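Interferon (Danio rerio, PDB 3PIV) probably acts as a secreted type I interferon-like cytokine that binds a cell-surface receptor in antiviral defence. Local coordinates at residues N80-E83 / D84-I88; R142-K145 / S146-R150; E98-R102 / Y103-A107. All blocks are in the same frame, centred on the assembly; numbering follows the deposited sequence.

Contact 1: residues N80-E83 / D84-I88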
loop_
_atom_site.group_PDB
_atom_site.type_symbol
_atom_site.label_atom_id
_atom_site.label_comp_id
_atom_site.label_asym_id
_atom_site.label_seq_id
_atom_site.Cartn_x
_atom_site.Cartn_y
_atom_site.Cartn_z
ATOM N N ASN A 80 -1.944 -15.407 -10.163
ATOM C CA ASN A 80 -0.881 -14.874 -10.988
ATOM C C ASN A 80 -1.004 -13.358 -11.027
ATOM O O ASN A 80 -0.006 -12.657 -11.053
ATOM C CB ASN A 80 -0.944 -15.447 -12.405
ATOM C CG ASN A 80 -0.665 -16.943 -12.443
ATOM O OD1 ASN A 80 0.229 -17.433 -11.761
ATOM N ND2 ASN A 80 -1.425 -17.669 -13.257
ATOM N N THR A 81 -2.237 -12.859 -11.038
ATOM C CA THR A 81 -2.444 -11.411 -10.994
ATOM C C THR A 81 -1.977 -10.875 -9.633
ATOM O O THR A 81 -1.348 -9.817 -9.555
ATOM C CB THR A 81 -3.911 -11.028 -11.268
ATOM O OG1 THR A 81 -4.317 -11.577 -12.526
ATOM C CG2 THR A 81 -4.094 -9.491 -11.295
ATOM N N VAL A 82 -2.243 -11.614 -8.561
ATOM C CA VAL A 82 -1.718 -11.207 -7.266
ATOM C C VAL A 82 -0.196 -11.071 -7.326
ATOM O O VAL A 82 0.377 -10.048 -6.933
ATOM C CB VAL A 82 -2.097 -12.173 -6.153
ATOM C CG1 VAL A 82 -1.433 -11.727 -4.847
ATOM C CG2 VAL A 82 -3.607 -12.221 -5.995
ATOM N N GLU A 83 0.460 -12.086 -7.863
ATOM C CA GLU A 83 1.915 -12.067 -7.942
ATOM C C GLU A 83 2.399 -10.860 -8.762
ATOM O O GLU A 83 3.371 -10.195 -8.406
ATOM C CB GLU A 83 2.438 -13.394 -8.523
ATOM C CG GLU A 83 3.942 -13.406 -8.819
ATOM C CD GLU A 83 4.807 -13.369 -7.570
ATOM O OE1 GLU A 83 4.277 -13.483 -6.442
ATOM O OE2 GLU A 83 6.034 -13.213 -7.711
ATOM N N ASP A 84 1.729 -10.574 -9.864
ATOM C CA ASP A 84 2.112 -9.402 -10.645
ATOM C C ASP A 84 1.977 -8.122 -9.822
ATOM O O ASP A 84 2.833 -7.228 -9.889
ATOM C CB ASP A 84 1.306 -9.317 -11.940
ATOM C CG ASP A 84 1.687 -10.411 -12.931
ATOM O OD1 ASP A 84 2.864 -10.826 -12.924
ATOM O OD2 ASP A 84 0.816 -10.851 -13.707
ATOM N N PHE A 85 0.908 -8.057 -9.032
ATOM C CA PHE A 85 0.626 -6.898 -8.199
ATOM C C PHE A 85 1.767 -6.694 -7.220
ATOM O O PHE A 85 2.270 -5.576 -7.049
ATOM C CB PHE A 85 -0.686 -7.113 -7.450
ATOM C CG PHE A 85 -1.092 -5.959 -6.587
ATOM C CD1 PHE A 85 -0.922 -6.011 -5.220
ATOM C CD2 PHE A 85 -1.674 -4.827 -7.149
ATOM C CE1 PHE A 85 -1.305 -4.936 -4.412
ATOM C CE2 PHE A 85 -2.062 -3.759 -6.357
ATOM C CZ PHE A 85 -1.877 -3.813 -4.984
ATOM N N LEU A 86 2.170 -7.790 -6.577
ATOM C CA LEU A 86 3.270 -7.774 -5.628
ATOM C C LEU A 86 4.538 -7.261 -6.286
ATOM O O LEU A 86 5.286 -6.479 -5.700
ATOM C CB LEU A 86 3.550 -9.189 -5.114
ATOM C CG LEU A 86 2.459 -9.901 -4.329
ATOM C CD1 LEU A 86 2.988 -11.269 -3.817
ATOM C CD2 LEU A 86 2.019 -9.014 -3.179
ATOM N N ASN A 87 4.775 -7.734 -7.502
ATOM C CA ASN A 87 6.009 -7.451 -8.222
ATOM C C ASN A 87 6.092 -6.009 -8.687
ATOM O O ASN A 87 7.124 -5.366 -8.563
ATOM C CB ASN A 87 6.136 -8.400 -9.414
ATOM C CG ASN A 87 6.659 -9.760 -9.006
ATOM O OD1 ASN A 87 7.364 -9.887 -7.998
ATOM N ND2 ASN A 87 6.329 -10.785 -9.786
ATOM N N ILE A 88 4.998 -5.499 -9.226
ATOM C CA ILE A 88 4.992 -4.120 -9.677
ATOM C C ILE A 88 5.341 -3.210 -8.492
ATOM O O ILE A 88 6.208 -2.341 -8.578
ATOM C CB ILE A 88 3.646 -3.760 -10.360
ATOM C CG1 ILE A 88 3.862 -2.761 -11.493
ATOM C CG2 ILE A 88 2.635 -3.216 -9.371
ATOM C CD1 ILE A 88 3.934 -1.327 -11.031
#

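Contact 2: residues R142-K145 / S146-R150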
loop_
_atom_site.group_PDB
_atom_site.type_symbol
_atom_site.label_atom_id
_atom_site.label_comp_id
_atom_site.label_asym_id
_atom_site.label_seq_id
_atom_site.Cartn_x
_atom_site.Cartn_y
_atom_site.Cartn_z
ATOM N N ARG A 142 -10.450 -3.428 -1.122
ATOM C CA ARG A 142 -11.004 -2.078 -1.272
ATOM C C ARG A 142 -10.108 -1.057 -0.557
ATOM O O ARG A 142 -9.844 0.012 -1.097
ATOM C CB ARG A 142 -12.436 -1.995 -0.752
ATOM C CG ARG A 142 -13.063 -0.573 -0.844
ATOM C CD ARG A 142 -13.000 -0.012 -2.257
ATOM N NE ARG A 142 -13.455 1.380 -2.356
ATOM C CZ ARG A 142 -12.689 2.442 -2.107
ATOM N NH1 ARG A 142 -11.426 2.281 -1.728
ATOM N NH2 ARG A 142 -13.187 3.671 -2.226
ATOM N N VAL A 143 -9.615 -1.409 0.632
ATOM C CA VAL A 143 -8.731 -0.528 1.406
ATOM C C VAL A 143 -7.427 -0.225 0.659
ATOM O O VAL A 143 -6.995 0.920 0.597
ATOM C CB VAL A 143 -8.406 -1.099 2.814
ATOM C CG1 VAL A 143 -7.171 -0.421 3.407
ATOM C CG2 VAL A 143 -9.602 -0.937 3.751
ATOM N N VAL A 144 -6.820 -1.255 0.076
ATOM C CA VAL A 144 -5.577 -1.099 -0.680
ATOM C C VAL A 144 -5.773 -0.167 -1.878
ATOM O O VAL A 144 -4.885 0.620 -2.218
ATOM C CB VAL A 144 -5.040 -2.460 -1.158
ATOM C CG1 VAL A 144 -3.950 -2.279 -2.210
ATOM C CG2 VAL A 144 -4.508 -3.247 0.022
ATOM N N LYS A 145 -6.937 -0.263 -2.515
ATOM C CA LYS A 145 -7.303 0.682 -3.573
ATOM C C LYS A 145 -7.193 2.111 -3.059
ATOM O O LYS A 145 -6.608 2.966 -3.710
ATOM C CB LYS A 145 -8.718 0.426 -4.090
ATOM C CG LYS A 145 -9.141 1.395 -5.217
ATOM C CD LYS A 145 -10.588 1.182 -5.637
ATOM C CE LYS A 145 -10.935 1.967 -6.894
ATOM N NZ LYS A 145 -12.313 1.650 -7.359
ATOM N N SER A 146 -7.745 2.366 -1.877
ATOM C CA SER A 146 -7.642 3.699 -1.293
ATOM C C SER A 146 -6.201 4.144 -1.004
ATOM O O SER A 146 -5.872 5.308 -1.171
ATOM C CB SER A 146 -8.517 3.830 -0.049
ATOM O OG SER A 146 -9.853 4.115 -0.435
ATOM N N HIS A 147 -5.341 3.230 -0.565
ATOM C CA HIS A 147 -3.944 3.595 -0.334
ATOM C C HIS A 147 -3.318 3.997 -1.660
ATOM O O HIS A 147 -2.591 4.988 -1.751
ATOM C CB HIS A 147 -3.152 2.414 0.247
ATOM C CG HIS A 147 -3.399 2.172 1.703
ATOM N ND1 HIS A 147 -2.788 2.905 2.695
ATOM C CD2 HIS A 147 -4.192 1.271 2.331
ATOM C CE1 HIS A 147 -3.201 2.476 3.874
ATOM N NE2 HIS A 147 -4.045 1.478 3.680
ATOM N N LEU A 148 -3.581 3.208 -2.695
ATOM C CA LEU A 148 -2.934 3.451 -3.974
ATOM C C LEU A 148 -3.351 4.830 -4.519
ATOM O O LEU A 148 -2.534 5.538 -5.106
ATOM C CB LEU A 148 -3.262 2.345 -4.986
ATOM C CG LEU A 148 -2.688 0.941 -4.701
ATOM C CD1 LEU A 148 -3.225 -0.071 -5.689
ATOM C CD2 LEU A 148 -1.161 0.966 -4.729
ATOM N N GLN A 149 -4.613 5.200 -4.310
ATOM C CA GLN A 149 -5.129 6.486 -4.804
ATOM C C GLN A 149 -4.463 7.638 -4.085
ATOM O O GLN A 149 -3.989 8.557 -4.714
ATOM C CB GLN A 149 -6.659 6.564 -4.677
ATOM C CG GLN A 149 -7.372 5.786 -5.759
ATOM C CD GLN A 149 -8.810 5.461 -5.437
ATOM O OE1 GLN A 149 -9.226 5.457 -4.271
ATOM N NE2 GLN A 149 -9.584 5.153 -6.477
ATOM N N ARG A 150 -4.368 7.554 -2.764
ATOM C CA ARG A 150 -3.717 8.606 -1.996
ATOM C C ARG A 150 -2.183 8.644 -2.170
ATOM O O ARG A 150 -1.589 9.725 -2.206
ATOM C CB ARG A 150 -4.096 8.495 -0.522
ATOM C CG ARG A 150 -5.601 8.658 -0.231
ATOM C CD ARG A 150 -6.124 10.076 -0.483
ATOM N NE ARG A 150 -5.441 11.111 0.298
ATOM C CZ ARG A 150 -5.852 11.576 1.481
ATOM N NH1 ARG A 150 -6.935 11.080 2.048
ATOM N NH2 ARG A 150 -5.162 12.518 2.111
HETATM O O HOH W 1 -10.792 6.076 -2.145
#

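Contact 3: residues E98-R102 / Y103-A107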
loop_
_atom_site.group_PDB
_atom_site.type_symbol
_atom_site.label_atom_id
_atom_site.label_comp_id
_atom_site.label_asym_id
_atom_site.label_seq_id
_atom_site.Cartn_x
_atom_site.Cartn_y
_atom_site.Cartn_z
ATOM N N GLU A 98 16.502 3.264 -2.746
ATOM C CA GLU A 98 17.775 3.866 -3.101
ATOM C C GLU A 98 17.848 5.313 -2.575
ATOM O O GLU A 98 18.825 5.695 -1.935
ATOM C CB GLU A 98 18.007 3.781 -4.610
ATOM C CG GLU A 98 19.302 4.408 -5.083
ATOM C CD GLU A 98 19.429 4.399 -6.597
ATOM O OE1 GLU A 98 19.722 3.319 -7.162
ATOM O OE2 GLU A 98 19.227 5.470 -7.221
ATOM N N CYS A 99 16.805 6.105 -2.809
ATOM C CA CYS A 99 16.796 7.469 -2.300
ATOM C C CYS A 99 16.813 7.493 -0.788
ATOM O O CYS A 99 17.497 8.310 -0.191
ATOM C CB CYS A 99 15.584 8.247 -2.809
ATOM S SG CYS A 99 15.309 8.110 -4.577
ATOM N N VAL A 100 16.046 6.607 -0.165
ATOM C CA VAL A 100 15.917 6.600 1.290
ATOM C C VAL A 100 17.261 6.345 1.983
ATOM O O VAL A 100 17.555 6.916 3.041
ATOM C CB VAL A 100 14.864 5.566 1.760
ATOM C CG1 VAL A 100 14.848 5.464 3.280
ATOM C CG2 VAL A 100 13.491 5.938 1.230
ATOM N N ALA A 101 18.071 5.484 1.376
ATOM C CA ALA A 101 19.428 5.229 1.849
ATOM C C ALA A 101 20.251 6.527 1.994
ATOM O O ALA A 101 21.157 6.604 2.822
ATOM C CB ALA A 101 20.130 4.231 0.915
ATOM N N ARG A 102 19.922 7.550 1.207
ATOM C CA ARG A 102 20.652 8.822 1.264
ATOM C C ARG A 102 20.254 9.730 2.423
ATOM O O ARG A 102 20.995 10.638 2.778
ATOM C CB ARG A 102 20.480 9.597 -0.039
ATOM C CG ARG A 102 20.954 8.840 -1.267
ATOM C CD ARG A 102 20.612 9.595 -2.527
ATOM N NE ARG A 102 20.728 8.727 -3.687
ATOM C CZ ARG A 102 19.971 8.838 -4.772
ATOM N NH1 ARG A 102 19.043 9.782 -4.837
ATOM N NH2 ARG A 102 20.136 7.998 -5.786
ATOM N N TYR A 103 19.084 9.497 3.005
ATOM C CA TYR A 103 18.565 10.404 4.024
ATOM C C TYR A 103 19.163 10.172 5.405
ATOM O O TYR A 103 19.599 9.070 5.727
ATOM C CB TYR A 103 17.044 10.300 4.106
ATOM C CG TYR A 103 16.348 10.488 2.776
ATOM C CD1 TYR A 103 16.913 11.264 1.773
ATOM C CD2 TYR A 103 15.119 9.893 2.531
ATOM C CE1 TYR A 103 16.269 11.435 0.558
ATOM C CE2 TYR A 103 14.472 10.054 1.328
ATOM C CZ TYR A 103 15.045 10.824 0.345
ATOM O OH TYR A 103 14.384 10.980 -0.852
ATOM N N ALA A 104 19.186 11.226 6.216
ATOM C CA ALA A 104 19.605 11.122 7.611
ATOM C C ALA A 104 18.599 10.291 8.395
ATOM O O ALA A 104 17.405 10.579 8.383
ATOM C CB ALA A 104 19.729 12.496 8.228
ATOM N N LYS A 105 19.084 9.259 9.071
ATOM C CA LYS A 105 18.214 8.388 9.856
ATOM C C LYS A 105 18.076 8.970 11.260
ATOM O O LYS A 105 19.005 8.888 12.061
ATOM C CB LYS A 105 18.754 6.955 9.859
ATOM C CG LYS A 105 18.865 6.357 8.443
ATOM C CD LYS A 105 19.357 4.906 8.450
ATOM C CE LYS A 105 19.256 4.291 7.057
ATOM N NZ LYS A 105 17.915 4.566 6.445
ATOM N N PRO A 106 16.888 9.533 11.557
ATOM C CA PRO A 106 16.610 10.597 12.537
ATOM C C PRO A 106 16.547 10.234 14.024
ATOM O O PRO A 106 16.807 9.103 14.445
ATOM C CB PRO A 106 15.226 11.068 12.114
ATOM C CG PRO A 106 14.546 9.767 11.727
ATOM C CD PRO A 106 15.635 8.969 11.016
ATOM N N ALA A 107 16.154 11.243 14.801
ATOM C CA ALA A 107 16.199 11.221 16.263
ATOM C C ALA A 107 15.252 10.219 16.920
ATOM O O ALA A 107 15.662 9.440 17.779
ATOM C CB ALA A 107 15.938 12.625 16.807
#

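Contact 1: residues N80-E83 / D84-I88
Asp-84 N bonds back to Asn-80 O at 3.0 Å, and the same i to i+4 step is repeated three times: Phe-85 to Thr-81, Leu-86 to Val-82 and Asn-87 to Glu-83. Residues 80-88 thus form an unbroken alpha-helical run near the start of helix 79-101. On the outer side Glu-83 reaches forward along the helix. Its CG lies anti to the backbone N (chi1 172°) and the chain then bends at chi2, which brings OE2 to 3.2 Å from Asn-87 ND2. That bond is weak, with an N-H...O angle of 130°, and the carboxylate and amide planes stand nearly perpendicular. The other carboxylate oxygen, OE1, makes the stronger link, a salt bridge to Arg-69, and also lies 3.7 Å from Leu-86 CD1. On the buried side, one turn along, Val-82 CG1 approaches Leu-86 CG at 4.3 Å, a loose apolar pairing. Phe-85 turns its ring away from its own helix into the core, where Leu-21, Ile-62 and Met-66 meet it. Polar residues outside and apolar ones inside make this an amphipathic helix, as expected in the helical bundle of a four-helix cytokine.

Contact 2: residues R142-K145 / S146-R150
Arg-142 and Ser-146 meet one turn apart, and the arginine is the side chain to follow. From CB, which leaves the helix pointing away from residues 146-150, the chain sets out trans to its amide nitrogen (chi1 178°). A kink one bond later (chi2 55°) turns CD and NE along the helix, so that the guanidinium arrives beside the serine. One of its faces has Lys-145 CD 4.0 Å above it, off toward the rim. At the tip NH1 donates to Ser-146 OG over 2.7 Å, the oxygen tilted 16° out of the guanidinium plane, while NH2 has a weak, long bond to a water at the group's edge. The same water lies 2.8 Å from Ser-146 OG and donates to Gln-149 OE1 at 2.7 Å, tying three side chains together. Beside this polar strip Lys-145 CE packs 3.5 Å from Gln-149 NE2. The buried side is different: Val-143 CG1 lies 3.6 Å from His-147 CD2, and the imidazole is held at both nitrogens, NE2 by His-119 and ND1 by Tyr-40. Val-144 and Leu-148 run side by side toward the interior. Helix 134-158 thus pairs an outer i/i+4 Arg-Ser water bridge with a buried His/Tyr cluster facing helices 37-44 and 111-129.

Contact 3: residues E98-R102 / Y103-A107
Tyr-103 folds its ring back beneath the last turn of helix 79-101, and this is where the packing is close. Cys-99 O sits 3.4 Å above the ring plane, over its centre, and Val-100 N lies over the same face nearer the rim. A chi1 of -53° places CG beside the backbone N and brings the ring under the helix end. At the far end of the ring Tyr-103 OH is 3.6 Å from Cys-99 CB, and Tyr-103 CE2 brushes Val-100 CG2. The backbone adds one bond, Tyr-103 N to Val-100 O at 3.0 Å, with the donor well above the carbonyl plane. Past the tyrosine the contact thins quickly: Lys-105 curls back, yet its NZ comes only within 4.2 Å of Val-100 O. Arg-102 extends its side chain back along the helix to a salt bridge between NH2 and Glu-98 OE2, an oxygen that also accepts from Trp-6 NE1. Cys-99 is joined to Cys-4 by a disulfide. Covalent bond, ion pair and ring packing converge on one helix terminus, and the chemistry implies that this end is tied to the N-terminal segment, while beyond Tyr-103 the chain has little hold on residues 98-102.

Contact 1 lies near the start of helix 79-101 and contact 3 where the chain leaves its end; their centres are 28 Å apart and their nearest atoms about 13 Å. Contact 2 belongs to helix 134-158, and it touches contact 1 directly: Phe-85 CZ lies 3.8 Å from Val-144 CG1 and Phe-85 CE2 3.9 Å from Leu-148 CD1, so one phenylalanine ring packs against both segments of contact 2. Contact 3 stays apart from that core, about 16 Å from contact 2 at the nearest atoms. A nickel ion is bound in the model, but the side chains of Leu-86 and His-147, about 11 and 12 Å away, are not its ligands.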